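Local coordinates for DNA helicase RecQ (Deinococcus radiodurans, PDB 4Q48), which probably couples ATP hydrolysis to the unwinding of duplex DNA, moving in the 3'-5' direction, as other RecQ helicases do, at residues E105-L110 and M127-D132; E146-S151 and T180-E185; E232-D237 and P333-M338; A433-D438 and Q451-L456. All blocks are in the same frame, centred on the assembly; numbering follows the deposited sequence.

Contact 1 of 4, residues E105-L110 and M127-D132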
# COMPACT_ATOMS: atom_id res chain seq x y z
N GLU A 105 -17.70 -10.07 31.18
CA GLU A 105 -17.14 -9.05 32.08
C GLU A 105 -16.45 -7.91 31.35
O GLU A 105 -16.29 -6.82 31.92
CB GLU A 105 -16.13 -9.67 33.05
CG GLU A 105 -16.46 -11.11 33.45
CD GLU A 105 -15.45 -11.72 34.41
OE1 GLU A 105 -15.82 -11.93 35.59
OE2 GLU A 105 -14.26 -11.86 34.03
N VAL A 106 -16.12 -8.13 30.09
CA VAL A 106 -15.62 -7.05 29.27
C VAL A 106 -16.84 -6.24 28.87
O VAL A 106 -16.82 -5.00 28.84
CB VAL A 106 -14.85 -7.59 28.05
CG1 VAL A 106 -14.51 -6.48 27.07
CG2 VAL A 106 -13.58 -8.27 28.55
N GLU A 107 -17.91 -6.95 28.59
CA GLU A 107 -19.18 -6.31 28.33
C GLU A 107 -19.63 -5.46 29.52
O GLU A 107 -20.08 -4.32 29.30
CB GLU A 107 -20.24 -7.34 27.96
CG GLU A 107 -20.07 -7.79 26.54
CD GLU A 107 -20.94 -8.96 26.21
OE1 GLU A 107 -21.53 -9.54 27.15
OE2 GLU A 107 -21.04 -9.31 25.01
N ASP A 108 -19.51 -5.98 30.75
CA ASP A 108 -19.89 -5.20 31.92
C ASP A 108 -19.03 -3.96 31.99
O ASP A 108 -19.50 -2.86 32.26
CB ASP A 108 -19.73 -5.98 33.24
CG ASP A 108 -20.98 -6.75 33.64
OD1 ASP A 108 -21.89 -6.96 32.81
OD2 ASP A 108 -21.02 -7.17 34.83
N ALA A 109 -17.76 -4.17 31.69
CA ALA A 109 -16.79 -3.11 31.83
C ALA A 109 -17.04 -2.05 30.77
O ALA A 109 -16.95 -0.85 31.05
CB ALA A 109 -15.37 -3.68 31.73
N LEU A 110 -17.43 -2.51 29.58
CA LEU A 110 -17.83 -1.61 28.52
C LEU A 110 -19.05 -0.78 28.96
O LEU A 110 -19.06 0.46 28.86
CB LEU A 110 -18.15 -2.42 27.26
CG LEU A 110 -18.75 -1.69 26.07
CD1 LEU A 110 -17.75 -0.69 25.48
CD2 LEU A 110 -19.21 -2.67 25.01
N MET A 127 -22.44 -9.26 15.19
CA MET A 127 -23.51 -10.02 15.83
C MET A 127 -24.63 -9.06 16.31
O MET A 127 -24.34 -8.02 16.96
CB MET A 127 -22.98 -10.82 17.03
CG MET A 127 -22.10 -12.01 16.71
SD MET A 127 -21.54 -12.77 18.26
CE MET A 127 -20.94 -14.36 17.66
N PRO A 128 -25.90 -9.39 16.01
CA PRO A 128 -27.02 -8.49 16.30
C PRO A 128 -27.09 -8.11 17.78
O PRO A 128 -27.39 -6.97 18.14
CB PRO A 128 -28.26 -9.30 15.87
CG PRO A 128 -27.73 -10.32 14.91
CD PRO A 128 -26.37 -10.68 15.45
N ARG A 129 -26.75 -9.07 18.62
CA ARG A 129 -26.67 -8.83 20.05
C ARG A 129 -25.61 -7.78 20.38
O ARG A 129 -25.86 -6.86 21.17
CB ARG A 129 -26.39 -10.13 20.78
CG ARG A 129 -26.36 -9.99 22.25
CD ARG A 129 -25.61 -11.15 22.86
NE ARG A 129 -25.54 -11.07 24.31
CZ ARG A 129 -24.42 -10.79 24.97
NH1 ARG A 129 -23.32 -10.55 24.27
NH2 ARG A 129 -24.41 -10.74 26.30
N THR A 130 -24.42 -7.90 19.79
CA THR A 130 -23.34 -6.98 20.11
C THR A 130 -23.69 -5.53 19.73
O THR A 130 -23.41 -4.60 20.48
CB THR A 130 -22.02 -7.40 19.39
OG1 THR A 130 -21.65 -8.72 19.81
CG2 THR A 130 -20.87 -6.43 19.70
N LEU A 131 -24.32 -5.35 18.59
CA LEU A 131 -24.68 -4.02 18.12
C LEU A 131 -25.69 -3.38 19.07
O LEU A 131 -25.72 -2.15 19.25
CB LEU A 131 -25.21 -4.10 16.69
CG LEU A 131 -24.09 -4.34 15.67
CD1 LEU A 131 -24.65 -4.95 14.42
CD2 LEU A 131 -23.30 -3.07 15.33
N ASP A 132 -26.50 -4.21 19.72
CA ASP A 132 -27.48 -3.73 20.68
C ASP A 132 -26.80 -3.17 21.95
O ASP A 132 -27.20 -2.09 22.41
CB ASP A 132 -28.45 -4.87 21.07
CG ASP A 132 -29.55 -5.10 20.04
OD1 ASP A 132 -29.74 -4.26 19.14
OD2 ASP A 132 -30.23 -6.15 20.10

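Contact 2 of 4, residues E146-S151 and T180-E185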
# COMPACT_ATOMS: atom_id res chain seq x y z
N GLU A 146 -7.12 -1.44 9.33
CA GLU A 146 -6.98 -2.24 8.12
C GLU A 146 -8.24 -2.24 7.27
O GLU A 146 -8.74 -3.30 6.88
CB GLU A 146 -6.59 -3.67 8.48
CG GLU A 146 -5.08 -3.81 8.64
CD GLU A 146 -4.71 -4.68 9.80
OE1 GLU A 146 -5.63 -5.03 10.57
OE2 GLU A 146 -3.52 -5.03 9.93
N ALA A 147 -8.74 -1.03 6.98
CA ALA A 147 -10.00 -0.84 6.27
C ALA A 147 -10.03 -1.50 4.89
O ALA A 147 -11.11 -1.75 4.32
CB ALA A 147 -10.29 0.63 6.15
N HIS A 148 -8.85 -1.73 4.33
CA HIS A 148 -8.72 -2.26 2.99
C HIS A 148 -9.45 -3.59 2.81
O HIS A 148 -9.88 -3.91 1.70
CB HIS A 148 -7.24 -2.44 2.64
CG HIS A 148 -6.48 -3.27 3.63
ND1 HIS A 148 -5.58 -2.72 4.52
CD2 HIS A 148 -6.47 -4.60 3.86
CE1 HIS A 148 -5.05 -3.68 5.26
NE2 HIS A 148 -5.57 -4.83 4.87
N CYS A 149 -9.65 -4.32 3.90
CA CYS A 149 -10.21 -5.67 3.81
C CYS A 149 -11.62 -5.72 3.23
O CYS A 149 -12.08 -6.80 2.85
CB CYS A 149 -10.22 -6.34 5.18
SG CYS A 149 -8.64 -6.95 5.73
N VAL A 150 -12.31 -4.59 3.21
CA VAL A 150 -13.64 -4.53 2.62
C VAL A 150 -13.57 -4.77 1.10
O VAL A 150 -14.49 -5.32 0.50
CB VAL A 150 -14.34 -3.18 2.91
CG1 VAL A 150 -14.46 -2.97 4.41
CG2 VAL A 150 -13.60 -2.01 2.27
N SER A 151 -12.45 -4.38 0.50
CA SER A 151 -12.24 -4.42 -0.94
C SER A 151 -11.87 -5.78 -1.50
O SER A 151 -11.12 -6.53 -0.86
CB SER A 151 -11.14 -3.42 -1.34
OG SER A 151 -11.03 -3.32 -2.74
N THR A 180 -5.61 2.75 6.98
CA THR A 180 -4.98 1.64 6.26
C THR A 180 -3.51 1.95 5.92
O THR A 180 -3.08 3.10 5.90
CB THR A 180 -5.75 1.27 4.97
OG1 THR A 180 -5.16 0.11 4.36
CG2 THR A 180 -5.78 2.42 3.98
N ALA A 181 -2.76 0.89 5.64
CA ALA A 181 -1.36 1.00 5.25
C ALA A 181 -1.21 0.58 3.80
O ALA A 181 -0.12 0.68 3.23
CB ALA A 181 -0.46 0.16 6.15
N THR A 182 -2.29 0.09 3.20
CA THR A 182 -2.22 -0.30 1.81
C THR A 182 -3.27 0.54 1.10
O THR A 182 -4.48 0.27 1.18
CB THR A 182 -2.47 -1.79 1.60
OG1 THR A 182 -3.86 -2.01 1.29
CG2 THR A 182 -2.05 -2.59 2.85
N ALA A 183 -2.79 1.48 0.31
CA ALA A 183 -3.64 2.53 -0.24
C ALA A 183 -3.84 2.42 -1.75
O ALA A 183 -3.88 3.45 -2.45
CB ALA A 183 -3.06 3.90 0.13
N ASP A 184 -3.94 1.19 -2.25
CA ASP A 184 -4.36 0.93 -3.64
C ASP A 184 -5.55 1.82 -4.05
O ASP A 184 -6.50 2.02 -3.30
CB ASP A 184 -4.68 -0.55 -3.81
CG ASP A 184 -4.61 -1.01 -5.25
OD1 ASP A 184 -4.53 -0.14 -6.14
OD2 ASP A 184 -4.61 -2.23 -5.50
N GLU A 185 -5.46 2.39 -5.25
CA GLU A 185 -6.32 3.49 -5.69
C GLU A 185 -7.76 3.06 -5.91
O GLU A 185 -8.69 3.77 -5.53
CB GLU A 185 -5.74 4.07 -6.98
CG GLU A 185 -6.48 5.18 -7.68
CD GLU A 185 -5.94 5.39 -9.10
OE1 GLU A 185 -4.75 5.05 -9.36
OE2 GLU A 185 -6.69 5.89 -9.97

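Contact 3 of 4, residues E232-D237 and P333-M338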
# COMPACT_ATOMS: atom_id res chain seq x y z
N GLU A 232 31.27 -4.11 -2.75
CA GLU A 232 31.60 -2.77 -3.19
C GLU A 232 30.93 -1.74 -2.28
O GLU A 232 31.57 -0.77 -1.88
CB GLU A 232 31.24 -2.59 -4.67
CG GLU A 232 31.31 -1.16 -5.21
CD GLU A 232 32.70 -0.57 -5.15
OE1 GLU A 232 33.66 -1.23 -5.64
OE2 GLU A 232 32.84 0.55 -4.61
N GLU A 233 29.67 -1.96 -1.89
CA GLU A 233 28.91 -0.90 -1.22
C GLU A 233 28.52 -1.17 0.25
O GLU A 233 28.31 -0.22 1.01
CB GLU A 233 27.64 -0.56 -2.00
CG GLU A 233 27.85 0.45 -3.12
CD GLU A 233 26.55 0.93 -3.77
OE1 GLU A 233 26.02 1.95 -3.25
OE2 GLU A 233 26.06 0.32 -4.78
N HIS A 234 28.41 -2.45 0.66
CA HIS A 234 28.01 -2.75 2.03
C HIS A 234 28.80 -3.87 2.71
O HIS A 234 28.23 -4.72 3.39
CB HIS A 234 26.52 -3.05 2.07
CG HIS A 234 25.67 -1.85 1.78
ND1 HIS A 234 25.44 -0.86 2.72
CD2 HIS A 234 25.05 -1.45 0.65
CE1 HIS A 234 24.69 0.08 2.17
NE2 HIS A 234 24.44 -0.25 0.92
N PRO A 235 30.15 -3.82 2.60
CA PRO A 235 31.06 -4.92 2.91
C PRO A 235 30.76 -5.72 4.18
O PRO A 235 30.67 -6.95 4.08
CB PRO A 235 32.39 -4.21 3.05
CG PRO A 235 32.26 -3.04 2.14
CD PRO A 235 30.91 -2.57 2.34
N GLY A 236 30.62 -5.08 5.34
CA GLY A 236 30.39 -5.86 6.54
C GLY A 236 29.08 -5.57 7.26
O GLY A 236 28.97 -5.79 8.45
N ASP A 237 28.09 -5.07 6.53
CA ASP A 237 26.88 -4.55 7.15
C ASP A 237 25.76 -5.57 7.25
O ASP A 237 25.78 -6.59 6.55
CB ASP A 237 26.39 -3.33 6.38
CG ASP A 237 27.37 -2.15 6.48
OD1 ASP A 237 28.19 -2.10 7.45
OD2 ASP A 237 27.32 -1.29 5.56
N PRO A 333 21.73 6.22 5.83
CA PRO A 333 21.59 5.77 4.43
C PRO A 333 21.51 4.25 4.28
O PRO A 333 22.29 3.52 4.89
CB PRO A 333 22.87 6.29 3.76
CG PRO A 333 23.25 7.48 4.56
CD PRO A 333 22.89 7.10 5.99
N SER A 334 20.57 3.79 3.47
CA SER A 334 20.49 2.38 3.16
C SER A 334 20.05 2.26 1.73
O SER A 334 19.48 3.20 1.17
CB SER A 334 19.53 1.67 4.11
OG SER A 334 20.01 1.75 5.43
N THR A 335 20.34 1.12 1.11
CA THR A 335 20.02 0.88 -0.29
C THR A 335 18.99 -0.22 -0.44
O THR A 335 19.10 -1.27 0.20
CB THR A 335 21.24 0.43 -1.11
OG1 THR A 335 22.41 1.21 -0.79
CG2 THR A 335 20.90 0.45 -2.60
N ALA A 336 18.00 0.00 -1.28
CA ALA A 336 17.15 -1.09 -1.70
C ALA A 336 17.56 -1.38 -3.12
O ALA A 336 17.52 -0.49 -3.96
CB ALA A 336 15.70 -0.75 -1.59
N TRP A 337 18.01 -2.62 -3.34
CA TRP A 337 18.65 -3.06 -4.58
C TRP A 337 17.90 -4.28 -5.11
O TRP A 337 17.76 -5.28 -4.39
CB TRP A 337 20.09 -3.40 -4.28
CG TRP A 337 20.99 -3.88 -5.37
CD1 TRP A 337 21.94 -3.15 -6.03
CD2 TRP A 337 21.12 -5.24 -5.84
NE1 TRP A 337 22.63 -3.96 -6.91
CE2 TRP A 337 22.16 -5.24 -6.81
CE3 TRP A 337 20.47 -6.44 -5.55
CZ2 TRP A 337 22.54 -6.41 -7.50
CZ3 TRP A 337 20.85 -7.59 -6.24
CH2 TRP A 337 21.89 -7.56 -7.20
N MET A 338 17.38 -4.19 -6.34
CA MET A 338 16.63 -5.31 -6.93
C MET A 338 16.97 -5.54 -8.41
O MET A 338 17.06 -4.61 -9.23
CB MET A 338 15.12 -5.11 -6.77
CG MET A 338 14.27 -6.10 -7.60
SD MET A 338 12.47 -6.04 -7.32
CE MET A 338 12.02 -4.50 -8.10

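Contact 4 of 4, residues A433-D438 and Q451-L456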
# COMPACT_ATOMS: atom_id res chain seq x y z
N ALA A 433 -9.90 1.26 -25.76
CA ALA A 433 -8.61 1.58 -26.37
C ALA A 433 -8.63 1.47 -27.90
O ALA A 433 -8.08 2.32 -28.61
CB ALA A 433 -7.53 0.69 -25.79
N ALA A 434 -9.21 0.38 -28.40
CA ALA A 434 -9.27 0.15 -29.85
C ALA A 434 -10.10 1.22 -30.56
O ALA A 434 -9.68 1.76 -31.59
CB ALA A 434 -9.81 -1.22 -30.13
N HIS A 435 -11.28 1.53 -30.01
CA HIS A 435 -12.13 2.57 -30.58
C HIS A 435 -11.45 3.94 -30.61
O HIS A 435 -11.42 4.60 -31.66
CB HIS A 435 -13.44 2.68 -29.81
CG HIS A 435 -14.39 3.65 -30.44
ND1 HIS A 435 -15.25 3.29 -31.45
CD2 HIS A 435 -14.58 4.98 -30.24
CE1 HIS A 435 -15.94 4.35 -31.84
NE2 HIS A 435 -15.55 5.38 -31.12
N LEU A 436 -10.91 4.35 -29.47
CA LEU A 436 -10.14 5.58 -29.38
C LEU A 436 -9.05 5.63 -30.47
O LEU A 436 -8.81 6.67 -31.11
CB LEU A 436 -9.49 5.68 -28.01
CG LEU A 436 -10.42 5.87 -26.81
CD1 LEU A 436 -9.63 5.94 -25.50
CD2 LEU A 436 -11.25 7.12 -26.98
N THR A 437 -8.42 4.48 -30.68
CA THR A 437 -7.31 4.38 -31.63
C THR A 437 -7.82 4.61 -33.04
O THR A 437 -7.11 5.17 -33.88
CB THR A 437 -6.61 3.02 -31.52
OG1 THR A 437 -6.17 2.82 -30.17
CG2 THR A 437 -5.46 2.92 -32.48
N ASP A 438 -9.07 4.18 -33.29
CA ASP A 438 -9.73 4.38 -34.58
C ASP A 438 -9.94 5.86 -34.84
O ASP A 438 -9.64 6.36 -35.93
CB ASP A 438 -11.10 3.68 -34.64
CG ASP A 438 -11.01 2.22 -35.04
OD1 ASP A 438 -10.02 1.84 -35.71
OD2 ASP A 438 -11.93 1.45 -34.65
N GLN A 451 -21.44 6.77 -33.96
CA GLN A 451 -21.37 7.77 -32.88
C GLN A 451 -21.07 9.18 -33.41
O GLN A 451 -21.06 10.16 -32.65
CB GLN A 451 -20.34 7.37 -31.83
CG GLN A 451 -20.54 6.00 -31.20
CD GLN A 451 -21.56 6.02 -30.08
OE1 GLN A 451 -21.95 7.08 -29.61
NE2 GLN A 451 -21.99 4.84 -29.64
N GLY A 452 -20.83 9.27 -34.72
CA GLY A 452 -20.58 10.53 -35.42
C GLY A 452 -19.14 10.98 -35.37
O GLY A 452 -18.75 12.01 -35.96
N HIS A 453 -18.32 10.16 -34.73
CA HIS A 453 -16.94 10.50 -34.43
C HIS A 453 -16.13 10.83 -35.65
O HIS A 453 -15.06 11.40 -35.53
CB HIS A 453 -16.30 9.36 -33.66
CG HIS A 453 -16.85 9.21 -32.28
ND1 HIS A 453 -16.53 8.14 -31.47
CD2 HIS A 453 -17.64 10.03 -31.54
CE1 HIS A 453 -17.13 8.30 -30.30
NE2 HIS A 453 -17.80 9.43 -30.32
N HIS A 454 -16.65 10.52 -36.83
CA HIS A 454 -15.88 10.71 -38.05
C HIS A 454 -15.71 12.18 -38.45
O HIS A 454 -14.81 12.51 -39.21
CB HIS A 454 -16.50 9.92 -39.22
CG HIS A 454 -17.96 10.16 -39.43
ND1 HIS A 454 -18.93 9.57 -38.64
CD2 HIS A 454 -18.62 10.90 -40.35
CE1 HIS A 454 -20.12 9.96 -39.05
NE2 HIS A 454 -19.97 10.77 -40.09
N GLN A 455 -16.55 13.07 -37.94
CA GLN A 455 -16.15 14.46 -38.09
C GLN A 455 -16.37 15.32 -36.84
O GLN A 455 -16.87 16.43 -36.90
CB GLN A 455 -16.79 15.07 -39.36
CG GLN A 455 -18.17 14.57 -39.76
CD GLN A 455 -18.40 14.69 -41.27
OE1 GLN A 455 -17.45 14.86 -42.06
NE2 GLN A 455 -19.67 14.59 -41.69
N LEU A 456 -15.84 14.79 -35.75
CA LEU A 456 -15.35 15.58 -34.63
C LEU A 456 -14.07 16.21 -35.17
O LEU A 456 -13.43 15.64 -36.04
CB LEU A 456 -15.03 14.68 -33.44
CG LEU A 456 -16.07 14.30 -32.40
CD1 LEU A 456 -17.35 13.84 -33.05
CD2 LEU A 456 -15.48 13.16 -31.59

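Contact 1 of 4, residues E105-L110 and M127-D132
R129 reaches across to E107 and takes hold of its carboxylate with both terminal nitrogens, in an end-on, two-pronged salt bridge. NH1 of R129 lies 2.7 Å from OE2 of E107, and NH2 of R129 lies 3.2 Å from OE1 of E107. Both oxygens are met on their syn side and both sit close to the guanidinium plane, at its edge. The pairing is nonetheless not flat: the carboxylate is turned 39° against the guanidinium, and the nitrogens come in from somewhat above or below the plane of the acid. Reach on the arginine side comes from an extended chain. With CG anti to the backbone N (chi1 -177°) and the next torsions also stretched out, R129 can span the gap between the two segments, whose nearest CA atoms, those of E107 and T130, are 9.2 Å apart. E107 also runs straight beyond CG, and its CB already points at the other helix. Little else touches here, so these two residues account for nearly all of the 88 Å² buried between the segments. E107 is buried, R129 exposed. Helix 100-111 packs V106 and E107 against strand 91-94 at the edge of the first helicase sheet, and L110 against strand 117-120; the start of helix 128-135 stands beside it, with T130 OG1 bonded to R124 O and D132 paired with R170.

Contact 2 of 4, residues E146-S151 and T180-E185
The DEAH box, motif II of this helicase family, meets the T180-A181-T182 sequence through its histidine: H148 points its ring at T180. ND1 of H148 and OG1 of T180 are 2.9 Å apart in a nearly straight hydrogen bond (166°), and the hydroxyl lies at the ring edge, close to its plane. Either atom could be the donor. The same hydroxyl oxygen accepts from the backbone N of T182 at 3.1 Å, which makes an ST turn of residues 180-182 and fixes where OG1 stands. Its direction follows from chi1 of -175°, which sets OG1 opposite the backbone N of T180. T182 then crosses the histidine at about a right angle: its OG1 is 3.7 Å from CB of H148, and its CG2 is 4.0 Å from CE1 of H148. In family terms the threonine-alanine-threonine run corresponds to motif III, so the bond links two conserved helicase motifs at the ends of the neighbouring strands 139-145 and 176-180. K52, which binds ADP in another structure of this protein, has its side chain about 6 Å from that of T180. On one face of the H148 ring lies O of E146, 3.8 Å above the plane and over its centre. H155 brings a second histidine ring to H148 at about 60°. A backbone bond from A147 to L179 ties the two strand ends together, and the side chain of A147 packs on I191 of helix 185-194.

Contact 3 of 4, residues E232-D237 and P333-M338
H234 and T335 meet edge-on between the end of helix 222-233 and strand 334-340, in the parallel sheet of the second RecA-like helicase domain. Helix 222-233 is the connection from strand 212-218 to strand 238-242, a beta-alpha-beta crossover, and strand 334-340 lies in the sheet between 212-218 and 305-310. The imidazole points NE2 at the strand, and OG1 of T335 sits in the ring plane 3.0 Å from NE2 of H234; the hydrogen bond is close to straight (166°), with the donor undecided. The threonine presents this hydroxyl because its OG1 stands opposite its own carbonyl carbon (chi1 -44°), while CG2 lies anti to the backbone N. A phenylalanine in place of H234 would probably leave the hydroxyl of T335 without this partner and D237 without its weak bond from the ring. F229, five residues back in helix 222-233, meets the H234 ring at about 65°, touches T335 and stacks on W337. Beside them E233 has its carboxylate in a salt bridge with R215, which also touches T335. The type I turn from H234 to D237 closes with D237 N bonded to O of H234, and it brings the aspartate round to the ring's other nitrogen: ND1 of H234 makes a weak, long hydrogen bond to OD2 of D237, 3.4 Å away and again in the ring plane.

Contact 4 of 4, residues A433-D438 and Q451-L456
NE2 of H435 and ND1 of H453 are 2.9 Å apart, joined by an almost perfectly straight hydrogen bond (176°) between two buried histidines. Each ring turns its rim to the other, with the ring centroids 5.1 Å apart and the planes inclined at 64°, so neither covers the face of its mate. H435 sends its imidazole out from helix 433-441, CG lying opposite the backbone N (chi1 -174°). H453 comes from the loop after helix 446-451. That loop begins with G452, whose positive phi closes the helix in a Schellman motif, and a short 3-10 segment at H453 and H454 follows. Before the turn, CB of Q451 settles 3.6 Å above the plane of the H453 ring, over its centre. F431 gathers both histidines: it stacks on H435 and makes an edge-to-face contact with H453. The segments belong to the RQC domain, a winged-helix fold, and the pair joins helix 433-441 to the turn that follows helix 446-451, a helix that also packs K447 against H435 and V448 against H453. An alanine at H435 would probably leave ND1 of H453 without this mate and open a gap beside F431. Because one nitrogen must donate and the other accept, the two imidazoles cannot both be doubly protonated while the bond stands, so the pairing probably disfavours a charge on both and may make the contact sensitive to pH.

In the fold
Three of the contacts are buried and turn on a histidine; contact 1, only partly buried, relies on a charged pair. Contacts 1 and 2 share the first helicase domain, their centres 27 Å apart: one joins two helices by the sheet's edge, the other two loops at strand ends near the nucleotide site. Contact 3 serves the second helicase domain, fastening a helix end to a strand. Contacts 2 and 3 each use a histidine-to-threonine hydrogen bond, through ND1 in the first and NE2 in the second, whereas contact 4, in the RQC domain, pairs two histidines between helical elements. Contacts 1 and 4 lie furthest apart, about 60 Å between centres, and no two contacts touch.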